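Local coordinates for protein transcriptional regulator, LacI family (Corynebacterium glutamicum, PDB 3H5T) that activates transcription of the inositol phosphate synthase gene in an inositol-dependent way by binding a palindromic promoter motif, and plays a role in regulating cell wall biogenesis, at residues 171-176 and 218-223. Residues are numbered along the deposited sequence; the frame is centred on the assembly and turned at random.
Sequences PNNRKA and YQVQRD
In the two-lobed core of LacI-family regulators, the chain leaves the sheet of one lobe and starts a helix of the other, and here that helix start, through N173 and R174, meets V220 and D223 at the head of helix 221-235. It illustrates how two helix beginnings can settle against each other largely by van der Waals contact. N172 and V220 are the N-cap residues, and the turn after N172 is closed by A176 N bonding N172 O at 2.7 Å.

N173 and D223 carry most of the contact. The CG of N173 lies anti to its own carbonyl carbon (chi1 -69°), which carries the amide across to V220. There ND2 lies over the aliphatic surface, 3.8 Å from V220 CG2, with V220 CA almost as near, and the two side chains run obliquely to one another. The amide oxygen has its polar partner further along helix 221-235: OD1 accepts a hydrogen bond from NE of R224, the residue after D223, which ties the orientation of the amide to that helix. At the root of the same side chain, N173 CB lies 4.3 Å from D223 CB.

R174 touches with its stem. Its CA makes a CH...O contact to D223 O at 3.6 Å, and CG lies equally close to that carbonyl, while the guanidinium leads away from the contact toward a weak, long ion pair with E230. The D223 carboxylate is engaged within its own helix, in a salt bridge between neighbours: R222 NE donates to D223 OD1 at 3.1 Å. The bond is nearly straight and arrives on the syn side, though 34° out of the carboxylate plane. R174 NH1 remains 6.6 Å from D223 OD1, so any attraction there is probably only long-range.

The contact thus lies just after a strand-to-helix crossover between two alpha/beta lobes, a passage characteristic of the periplasmic-binding-protein-like fold.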
loop_
_atom_site.group_PDB
_atom_site.type_symbol
_atom_site.label_atom_id
_atom_site.label_comp_id
_atom_site.label_asym_id
_atom_site.label_seq_id
_atom_site.Cartn_x
_atom_site.Cartn_y
_atom_site.Cartn_z
ATOM N N PRO A 171 1.622 -9.084 -3.771
ATOM C CA PRO A 171 2.125 -9.397 -5.109
ATOM C C PRO A 171 3.475 -10.081 -4.898
ATOM O O PRO A 171 4.003 -10.053 -3.788
ATOM C CB PRO A 171 2.280 -8.022 -5.731
ATOM C CG PRO A 171 2.743 -7.201 -4.551
ATOM C CD PRO A 171 1.776 -7.648 -3.478
ATOM N N ASN A 172 4.023 -10.711 -5.932
ATOM C CA ASN A 172 5.332 -11.340 -5.800
ATOM C C ASN A 172 6.301 -10.194 -6.063
ATOM O O ASN A 172 6.462 -9.747 -7.198
ATOM C CB ASN A 172 5.511 -12.457 -6.836
ATOM C CG ASN A 172 6.893 -13.114 -6.770
ATOM O OD1 ASN A 172 7.092 -14.214 -7.286
ATOM N ND2 ASN A 172 7.849 -12.434 -6.147
ATOM N N ASN A 173 6.937 -9.708 -5.008
ATOM C CA ASN A 173 7.836 -8.585 -5.153
ATOM C C ASN A 173 9.130 -8.860 -5.896
ATOM O O ASN A 173 9.598 -8.015 -6.662
ATOM C CB ASN A 173 8.107 -7.982 -3.782
ATOM C CG ASN A 173 6.885 -7.302 -3.221
ATOM O OD1 ASN A 173 6.411 -6.316 -3.778
ATOM N ND2 ASN A 173 6.351 -7.836 -2.128
ATOM N N ARG A 174 9.711 -10.033 -5.691
ATOM C CA ARG A 174 10.941 -10.347 -6.384
ATOM C C ARG A 174 10.646 -10.278 -7.872
ATOM O O ARG A 174 11.465 -9.804 -8.649
ATOM C CB ARG A 174 11.444 -11.741 -5.998
ATOM C CG ARG A 174 12.940 -11.780 -5.716
ATOM C CD ARG A 174 13.393 -13.103 -5.108
ATOM N NE ARG A 174 13.451 -14.190 -6.082
ATOM C CZ ARG A 174 13.898 -15.415 -5.806
ATOM N NH1 ARG A 174 14.323 -15.708 -4.585
ATOM N NH2 ARG A 174 13.933 -16.346 -6.752
ATOM N N LYS A 175 9.458 -10.723 -8.265
ATOM C CA LYS A 175 9.077 -10.711 -9.674
ATOM C C LYS A 175 8.509 -9.383 -10.182
ATOM O O LYS A 175 8.809 -8.969 -11.301
ATOM C CB LYS A 175 8.072 -11.830 -9.964
ATOM C CG LYS A 175 8.665 -13.228 -9.929
ATOM C CD LYS A 175 7.596 -14.278 -10.220
ATOM C CE LYS A 175 8.171 -15.684 -10.170
ATOM N NZ LYS A 175 7.109 -16.729 -10.288
ATOM N N ALA A 176 7.699 -8.716 -9.367
ATOM C CA ALA A 176 7.092 -7.453 -9.769
ATOM C C ALA A 176 8.100 -6.351 -10.073
ATOM O O ALA A 176 7.822 -5.463 -10.874
ATOM C CB ALA A 176 6.122 -6.978 -8.696
ATOM N N TYR A 218 12.257 -6.998 7.008
ATOM C CA TYR A 218 11.176 -6.363 6.283
ATOM C C TYR A 218 11.184 -6.898 4.863
ATOM O O TYR A 218 11.821 -6.340 3.974
ATOM C CB TYR A 218 11.322 -4.834 6.290
ATOM C CG TYR A 218 10.774 -4.160 7.542
ATOM C CD1 TYR A 218 9.407 -3.882 7.670
ATOM C CD2 TYR A 218 11.621 -3.822 8.605
ATOM C CE1 TYR A 218 8.893 -3.288 8.828
ATOM C CE2 TYR A 218 11.124 -3.231 9.763
ATOM C CZ TYR A 218 9.758 -2.967 9.874
ATOM O OH TYR A 218 9.264 -2.407 11.032
ATOM N N GLN A 219 10.497 -8.019 4.665
ATOM C CA GLN A 219 10.380 -8.619 3.340
ATOM C C GLN A 219 9.733 -7.504 2.512
ATOM O O GLN A 219 9.242 -6.535 3.079
ATOM C CB GLN A 219 9.472 -9.850 3.430
ATOM C CG GLN A 219 9.938 -10.873 4.465
ATOM C CD GLN A 219 8.833 -11.838 4.894
ATOM O OE1 GLN A 219 9.088 -12.811 5.605
ATOM N NE2 GLN A 219 7.607 -11.566 4.469
ATOM N N VAL A 220 9.710 -7.631 1.194
ATOM C CA VAL A 220 9.154 -6.586 0.322
ATOM C C VAL A 220 10.363 -5.719 -0.003
ATOM O O VAL A 220 10.840 -5.721 -1.135
ATOM C CB VAL A 220 8.049 -5.700 1.018
ATOM C CG1 VAL A 220 7.592 -4.582 0.086
ATOM C CG2 VAL A 220 6.848 -6.540 1.390
ATOM N N GLN A 221 10.873 -5.005 0.997
ATOM C CA GLN A 221 12.052 -4.178 0.793
ATOM C C GLN A 221 13.190 -5.097 0.381
ATOM O O GLN A 221 13.790 -4.921 -0.670
ATOM C CB GLN A 221 12.428 -3.455 2.078
ATOM C CG GLN A 221 11.394 -2.464 2.521
ATOM C CD GLN A 221 10.985 -1.562 1.397
ATOM O OE1 GLN A 221 11.813 -0.854 0.835
ATOM N NE2 GLN A 221 9.700 -1.589 1.048
ATOM N N ARG A 222 13.470 -6.086 1.221
ATOM C CA ARG A 222 14.519 -7.055 0.963
ATOM C C ARG A 222 14.292 -7.745 -0.373
ATOM O O ARG A 222 15.199 -7.855 -1.184
ATOM C CB ARG A 222 14.544 -8.107 2.073
ATOM C CG ARG A 222 15.613 -9.180 1.904
ATOM C CD ARG A 222 15.366 -10.331 2.861
ATOM N NE ARG A 222 14.134 -11.042 2.532
ATOM C CZ ARG A 222 13.538 -11.928 3.323
ATOM N NH1 ARG A 222 14.051 -12.228 4.510
ATOM N NH2 ARG A 222 12.425 -12.521 2.924
ATOM N N ASP A 223 13.071 -8.195 -0.610
ATOM C CA ASP A 223 12.766 -8.888 -1.845
ATOM C C ASP A 223 12.753 -8.016 -3.092
ATOM O O ASP A 223 13.060 -8.506 -4.184
ATOM C CB ASP A 223 11.446 -9.639 -1.699
ATOM C CG ASP A 223 11.567 -10.833 -0.772
ATOM O OD1 ASP A 223 12.672 -11.046 -0.220
ATOM O OD2 ASP A 223 10.567 -11.561 -0.595
#